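Local structure of SmhB (Serratia marcescens, 6ZZ5) at residues Thr5-Asn9 / Ser320-Val324; Asn75-Ile79 / Met281-Trp285; Thr194-Ala198 / Ser348-Phe352. The protein probably acts as one component of a tripartite alpha-pore-forming toxin that permeabilises target membranes, captured here in its soluble form. All coordinates share one frame; numbering follows the deposited sequence. Where two conformers were deposited one is given.

Contact 1: residues Thr5-Asn9 / Ser320-Val324; sequences TLYMN and SVTKV
The carboxamide of Asn9 is the flat group of this contact, and a methyl of Val324 lies off one side of its plane: CG2 of Val324 stands above the amide instead of in it, shifted toward the CB and OD1 corner, with 3.6 Å from CG2 to OD1 of Asn9 and 3.7 Å from CG2 to CB of Asn9. The contact belongs to the long helical bundle of an HBL-family alpha-pore-forming toxin, where the N-terminal helix 4-30 packs against the start of helix 321-336. With CG anti to the backbone N (chi1 -168°), the Asn9 side chain runs past Val324 in the opposing direction, and its CB and OD1 both meet the one methyl CG2. One turn earlier, CG2 of Thr5 reaches the same methyl, CG2 of Val324, at 3.9 Å, and it also meets the carbonyl O of Ser320. No hydrogen bond joins the segments; the fit is of methyl groups against small polar and aliphatic ones. Val324 also touches Ile79 and Thr5 touches Phe83, so helix 44-92 closes one flank, whereas Met8 turns to helix 252-300. A bound 1,2-ethanediol, probably from the crystallisation liquor, lies about 4 Å from the Thr5 side chain. On the more exposed side Leu6 and Lys323 cross at about a right angle. The lysine chain is extended except for a bend at chi3 (60°), which brings its ammonium back toward helix 4-30. CD2 of Leu6 meets both polar ends there, 3.6 Å from NZ of Lys323 and a tight 3.1 Å from OG of Ser320.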
# COMPACT_ATOMS: atom_id res chain seq x y z
N THR A 5 -5.54 14.63 16.82
CA THR A 5 -4.32 14.99 16.09
C THR A 5 -3.38 13.78 16.00
O THR A 5 -2.72 13.59 14.97
CB THR A 5 -3.62 16.22 16.68
OG1 THR A 5 -4.54 17.29 16.54
CG2 THR A 5 -2.32 16.49 15.97
N LEU A 6 -3.32 12.96 17.04
CA LEU A 6 -2.44 11.75 17.06
C LEU A 6 -3.08 10.66 16.21
O LEU A 6 -2.29 9.96 15.55
CB LEU A 6 -2.19 11.31 18.51
CG LEU A 6 -1.51 12.38 19.39
CD1 LEU A 6 -1.40 11.93 20.84
CD2 LEU A 6 -0.15 12.83 18.83
N TYR A 7 -4.43 10.56 16.18
CA TYR A 7 -5.12 9.58 15.31
C TYR A 7 -4.87 9.99 13.86
O TYR A 7 -4.60 9.11 13.04
CB TYR A 7 -6.63 9.54 15.52
CG TYR A 7 -7.18 8.90 16.76
CD1 TYR A 7 -6.61 7.75 17.28
CD2 TYR A 7 -8.35 9.38 17.34
CE1 TYR A 7 -7.16 7.13 18.40
CE2 TYR A 7 -8.88 8.80 18.49
CZ TYR A 7 -8.29 7.66 19.01
OH TYR A 7 -8.83 7.06 20.12
N MET A 8 -4.98 11.30 13.55
CA MET A 8 -4.65 11.87 12.22
C MET A 8 -3.23 11.46 11.81
O MET A 8 -3.04 11.01 10.68
CB MET A 8 -4.80 13.38 12.16
CG MET A 8 -6.29 13.87 12.31
SD MET A 8 -7.31 13.51 10.86
CE MET A 8 -6.49 14.68 9.75
N ASN A 9 -2.26 11.69 12.68
CA ASN A 9 -0.85 11.42 12.39
C ASN A 9 -0.67 9.92 12.14
O ASN A 9 0.03 9.56 11.17
CB ASN A 9 0.06 11.93 13.51
CG ASN A 9 1.49 11.91 13.05
OD1 ASN A 9 1.84 12.55 12.05
ND2 ASN A 9 2.33 11.23 13.80
N SER A 320 1.40 19.00 19.32
CA SER A 320 1.56 17.89 18.35
C SER A 320 1.42 18.37 16.90
O SER A 320 1.49 17.50 16.00
CB SER A 320 0.67 16.70 18.67
OG SER A 320 1.11 15.54 17.97
N VAL A 321 1.26 19.68 16.62
CA VAL A 321 0.98 20.06 15.21
C VAL A 321 2.29 20.02 14.41
O VAL A 321 2.27 19.58 13.25
CB VAL A 321 0.21 21.38 15.12
CG1 VAL A 321 0.08 21.81 13.69
CG2 VAL A 321 -1.14 21.21 15.81
N THR A 322 3.40 20.36 15.00
CA THR A 322 4.66 20.50 14.25
C THR A 322 5.08 19.13 13.73
O THR A 322 5.54 19.03 12.59
CB THR A 322 5.74 21.16 15.11
OG1 THR A 322 5.32 22.53 15.26
CG2 THR A 322 7.07 21.08 14.41
N LYS A 323 4.88 18.10 14.53
CA LYS A 323 5.26 16.72 14.14
C LYS A 323 4.39 16.29 12.94
O LYS A 323 4.91 15.72 11.98
CB LYS A 323 5.14 15.82 15.37
CG LYS A 323 5.24 14.31 15.11
CD LYS A 323 5.05 13.51 16.40
CE LYS A 323 3.69 13.78 17.01
NZ LYS A 323 3.40 12.92 18.17
N VAL A 324 3.10 16.58 12.94
CA VAL A 324 2.22 16.22 11.83
C VAL A 324 2.64 17.02 10.60
O VAL A 324 2.72 16.41 9.49
CB VAL A 324 0.74 16.40 12.17
CG1 VAL A 324 -0.08 16.04 10.96
CG2 VAL A 324 0.38 15.57 13.38

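Contact 2: residues Asn75-Ile79 / Met281-Trp285; sequences NVTNI and MNNAW
Trp285 gives its indole N-H to the side-chain oxygen of Asn75, a buried bond of 2.9 Å from NE1 to OD1 that is nearly straight at the hydrogen (160°). It ties together two helices of the elongated toxin bundle, 44-92 and 252-300, which run roughly parallel here at 21°. The oxygen uses a lone pair in its own carbonyl plane and sits close to the plane of the indole, at its edge, while the amide is turned 82° against the ring. The other end of the same amide is engaged as well: ND2 of Asn75 makes a weak hydrogen bond of 3.4 Å to SD of Met281, one turn before the tryptophan, and lies 3.3 Å from CG of Met281. The indole bond, helped by the weak one to sulfur, probably fixes the rotation of the carboxamide. The rest of the indole packs on the other helix. CG1 of Ile79 lies 3.6 Å from CZ2 of Trp285, approaching the ring obliquely, and the backbone carbonyl O of Asn78 lies at the indole edge near CH2. At their closest the two helix axes are 12.8 Å apart here, a gap bridged by the side chains. Neighbouring helices pack around these residues: Met8 and Met12 of helix 4-30 touch Trp285 and Ile79, Tyr116 and Ser120 of helix 99-151 touch Asn78 and Trp285, and helix 321-336 covers Ile79 through Val324 and Thr328. Met281, its chain bent twice, swings its terminal methyl round to meet the isoleucine tip to tip, with CE of Met281 3.9 Å from CD1 of Ile79.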
# COMPACT_ATOMS: atom_id res chain seq x y z
N ASN A 75 -4.73 13.21 0.22
CA ASN A 75 -5.14 13.15 1.63
C ASN A 75 -4.00 13.78 2.45
O ASN A 75 -4.27 14.54 3.39
CB ASN A 75 -5.40 11.73 2.12
CG ASN A 75 -5.73 11.74 3.59
OD1 ASN A 75 -6.80 12.19 3.95
ND2 ASN A 75 -4.84 11.19 4.42
N VAL A 76 -2.75 13.47 2.12
CA VAL A 76 -1.60 14.01 2.90
C VAL A 76 -1.60 15.53 2.72
O VAL A 76 -1.31 16.24 3.72
CB VAL A 76 -0.26 13.37 2.48
CG1 VAL A 76 0.88 14.05 3.17
CG2 VAL A 76 -0.24 11.88 2.72
N THR A 77 -1.78 16.04 1.52
CA THR A 77 -1.87 17.50 1.25
C THR A 77 -3.02 18.12 2.08
O THR A 77 -2.89 19.24 2.61
CB THR A 77 -2.11 17.78 -0.24
OG1 THR A 77 -1.01 17.14 -0.90
CG2 THR A 77 -2.17 19.27 -0.56
N ASN A 78 -4.13 17.41 2.19
CA ASN A 78 -5.32 17.91 2.94
C ASN A 78 -4.98 18.00 4.43
O ASN A 78 -5.39 18.95 5.06
CB ASN A 78 -6.55 17.02 2.74
CG ASN A 78 -7.07 17.07 1.33
OD1 ASN A 78 -6.73 17.99 0.59
ND2 ASN A 78 -7.94 16.13 0.96
N ILE A 79 -4.27 17.00 4.97
CA ILE A 79 -3.82 17.04 6.37
C ILE A 79 -2.95 18.29 6.53
O ILE A 79 -3.10 19.01 7.49
CB ILE A 79 -3.09 15.74 6.76
CG1 ILE A 79 -4.07 14.55 6.67
CG2 ILE A 79 -2.46 15.90 8.12
CD1 ILE A 79 -3.47 13.24 7.01
N MET A 281 -7.89 6.08 8.35
CA MET A 281 -7.73 7.52 7.99
C MET A 281 -9.07 8.22 8.08
O MET A 281 -9.10 9.29 8.69
CB MET A 281 -7.12 7.71 6.60
CG MET A 281 -6.65 9.12 6.32
SD MET A 281 -5.31 9.68 7.39
CE MET A 281 -6.22 10.87 8.38
N ASN A 282 -10.14 7.67 7.49
CA ASN A 282 -11.51 8.25 7.55
C ASN A 282 -11.95 8.37 9.01
O ASN A 282 -12.55 9.38 9.36
CB ASN A 282 -12.49 7.38 6.76
CG ASN A 282 -13.85 7.98 6.50
OD1 ASN A 282 -14.22 9.04 7.03
ND2 ASN A 282 -14.60 7.30 5.67
N ASN A 283 -11.70 7.36 9.84
CA ASN A 283 -12.08 7.40 11.27
C ASN A 283 -11.34 8.54 11.99
O ASN A 283 -11.92 9.19 12.88
CB ASN A 283 -11.78 6.08 11.97
CG ASN A 283 -12.71 4.96 11.54
OD1 ASN A 283 -13.75 5.22 10.97
ND2 ASN A 283 -12.30 3.75 11.83
N ALA A 284 -10.11 8.83 11.59
CA ALA A 284 -9.31 9.91 12.21
C ALA A 284 -9.90 11.27 11.79
O ALA A 284 -10.13 12.11 12.69
CB ALA A 284 -7.85 9.74 11.88
N TRP A 285 -10.25 11.46 10.53
CA TRP A 285 -10.95 12.71 10.13
C TRP A 285 -12.26 12.83 10.91
O TRP A 285 -12.60 13.94 11.30
CB TRP A 285 -11.21 12.72 8.63
CG TRP A 285 -10.03 13.04 7.80
CD1 TRP A 285 -9.36 12.21 6.93
CD2 TRP A 285 -9.42 14.34 7.65
NE1 TRP A 285 -8.37 12.89 6.28
CE2 TRP A 285 -8.37 14.19 6.70
CE3 TRP A 285 -9.62 15.57 8.26
CZ2 TRP A 285 -7.56 15.25 6.30
CZ3 TRP A 285 -8.84 16.63 7.85
CH2 TRP A 285 -7.79 16.45 6.93

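Contact 3: residues Thr194-Ala198 / Ser348-Phe352; sequences TAIGA and SIADF
Two torsions turn the Ile349 side chain into the end of strand 191-196 and the loop after it. At chi1 -165° its CG1 points opposite the backbone N, and chi2 of 62° then bends CD1 round onto Ala195, whose CB it meets at 3.8 Å. The other branch, CG2, comes within 3.3 Å of the carbonyl O of Ala198. Phe352, one turn further along the helix, also extends with CG opposite the backbone N (chi1 -178°), and its CE2 reaches CB of Ala195 at 3.5 Å, obliquely to the ring. The Ala195 methyl thus meets both groups, which approach it roughly at right angles. The backbones come close here, where Gly197 has no side chain: its CA is 4.2 Å from CA of Ile349. Ala198 O receives the N-H of Ile349 on a lone pair in its carbonyl plane, 3.0 Å from N to O, and a water donates to the same oxygen while accepting from Ala350 N at 3.1 Å. These links occupy the first N-H groups of helix 349-359. Ser348 is its N-cap, with OG taking the N-H of Asp351 at 3.0 Å and also hydrogen-bonded to Glu241. The Ala198 carbonyl, just past the strand, and the water thus complement the serine in satisfying the helix start. Strand 191-196 lies inside the small mixed sheet, paired with 216-221 and 339-340. Helix 349-359 packs on this sheet through Ile349 and Phe352 on Ala195 and Ile349 on Ala217, and on helix 230-245 through Ile349 with Arg240 and Ala350 with Leu237 and Ser238, while helix 4-30 meets Thr194 and Ile196 on the other side of the strand.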
# COMPACT_ATOMS: atom_id res chain seq x y z
N THR A 194 13.01 0.21 -4.82
CA THR A 194 12.10 -0.90 -5.22
C THR A 194 12.71 -1.62 -6.40
O THR A 194 13.54 -1.05 -7.16
CB THR A 194 10.66 -0.44 -5.52
OG1 THR A 194 10.62 0.38 -6.69
CG2 THR A 194 10.08 0.36 -4.39
N ALA A 195 12.34 -2.90 -6.49
CA ALA A 195 12.78 -3.78 -7.56
C ALA A 195 11.74 -4.86 -7.73
O ALA A 195 11.04 -5.20 -6.73
CB ALA A 195 14.13 -4.35 -7.24
N ILE A 196 11.54 -5.22 -8.98
CA ILE A 196 10.57 -6.28 -9.38
C ILE A 196 11.32 -7.41 -10.05
O ILE A 196 12.16 -7.15 -10.91
CB ILE A 196 9.52 -5.61 -10.28
CG1 ILE A 196 8.63 -4.68 -9.43
CG2 ILE A 196 8.69 -6.67 -11.00
CD1 ILE A 196 7.95 -3.60 -10.22
N GLY A 197 11.02 -8.66 -9.70
CA GLY A 197 11.69 -9.79 -10.35
C GLY A 197 10.93 -11.09 -10.11
O GLY A 197 9.95 -11.09 -9.36
N ALA A 198 11.43 -12.18 -10.65
CA ALA A 198 10.76 -13.49 -10.58
C ALA A 198 10.63 -13.97 -9.13
O ALA A 198 11.56 -13.81 -8.33
CB ALA A 198 11.45 -14.49 -11.46
N SER A 348 16.40 -13.68 -10.27
CA SER A 348 15.10 -13.66 -9.55
C SER A 348 15.10 -12.48 -8.58
O SER A 348 16.18 -11.93 -8.27
CB SER A 348 14.90 -14.97 -8.81
OG SER A 348 15.85 -15.09 -7.77
N ILE A 349 13.95 -12.10 -8.05
CA ILE A 349 13.96 -11.03 -7.01
C ILE A 349 14.78 -11.48 -5.80
O ILE A 349 15.52 -10.64 -5.27
CB ILE A 349 12.55 -10.53 -6.65
CG1 ILE A 349 12.67 -9.21 -5.89
CG2 ILE A 349 11.74 -11.58 -5.90
CD1 ILE A 349 13.33 -8.07 -6.72
N ALA A 350 14.73 -12.75 -5.39
CA ALA A 350 15.56 -13.22 -4.25
C ALA A 350 17.07 -13.15 -4.56
O ALA A 350 17.84 -12.73 -3.67
CB ALA A 350 15.19 -14.63 -3.83
N ASP A 351 17.49 -13.49 -5.77
CA ASP A 351 18.92 -13.41 -6.19
C ASP A 351 19.36 -11.94 -6.17
O ASP A 351 20.43 -11.66 -5.65
CB ASP A 351 19.09 -14.03 -7.58
CG ASP A 351 20.52 -14.18 -8.03
OD1 ASP A 351 21.41 -14.26 -7.17
OD2 ASP A 351 20.71 -14.22 -9.24
N PHE A 352 18.54 -11.03 -6.69
CA PHE A 352 18.87 -9.59 -6.74
C PHE A 352 19.05 -9.04 -5.32
O PHE A 352 19.99 -8.31 -5.04
CB PHE A 352 17.72 -8.82 -7.40
CG PHE A 352 18.00 -7.35 -7.54
CD1 PHE A 352 18.82 -6.88 -8.56
CD2 PHE A 352 17.36 -6.44 -6.68
CE1 PHE A 352 19.06 -5.52 -8.68
CE2 PHE A 352 17.57 -5.08 -6.83
CZ PHE A 352 18.45 -4.63 -7.82
O HOH W 1 12.76 -14.96 -6.14

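How the contacts relate
Contacts 1 and 2 adjoin within the helical bundle, their centres 11 Å apart, and share packing: CE of Met8 is 3.6 Å from CH2 of Trp285, and CG1 of Val324 is 3.7 Å from CG2 of Ile79. Together they join helices 4-30, 44-92, 252-300 and 321-336 into one cross-section. Contact 3 lies on the opposite side of the chain's centre, in the small mixed sheet. Its centre is 36 Å from that of contact 1 and 34 Å from that of contact 2, with nearest atoms about 21 and 17 Å away. Helix 4-30 bridges the two regions, supplying residues to contact 1 and touching strand 191-196 further along.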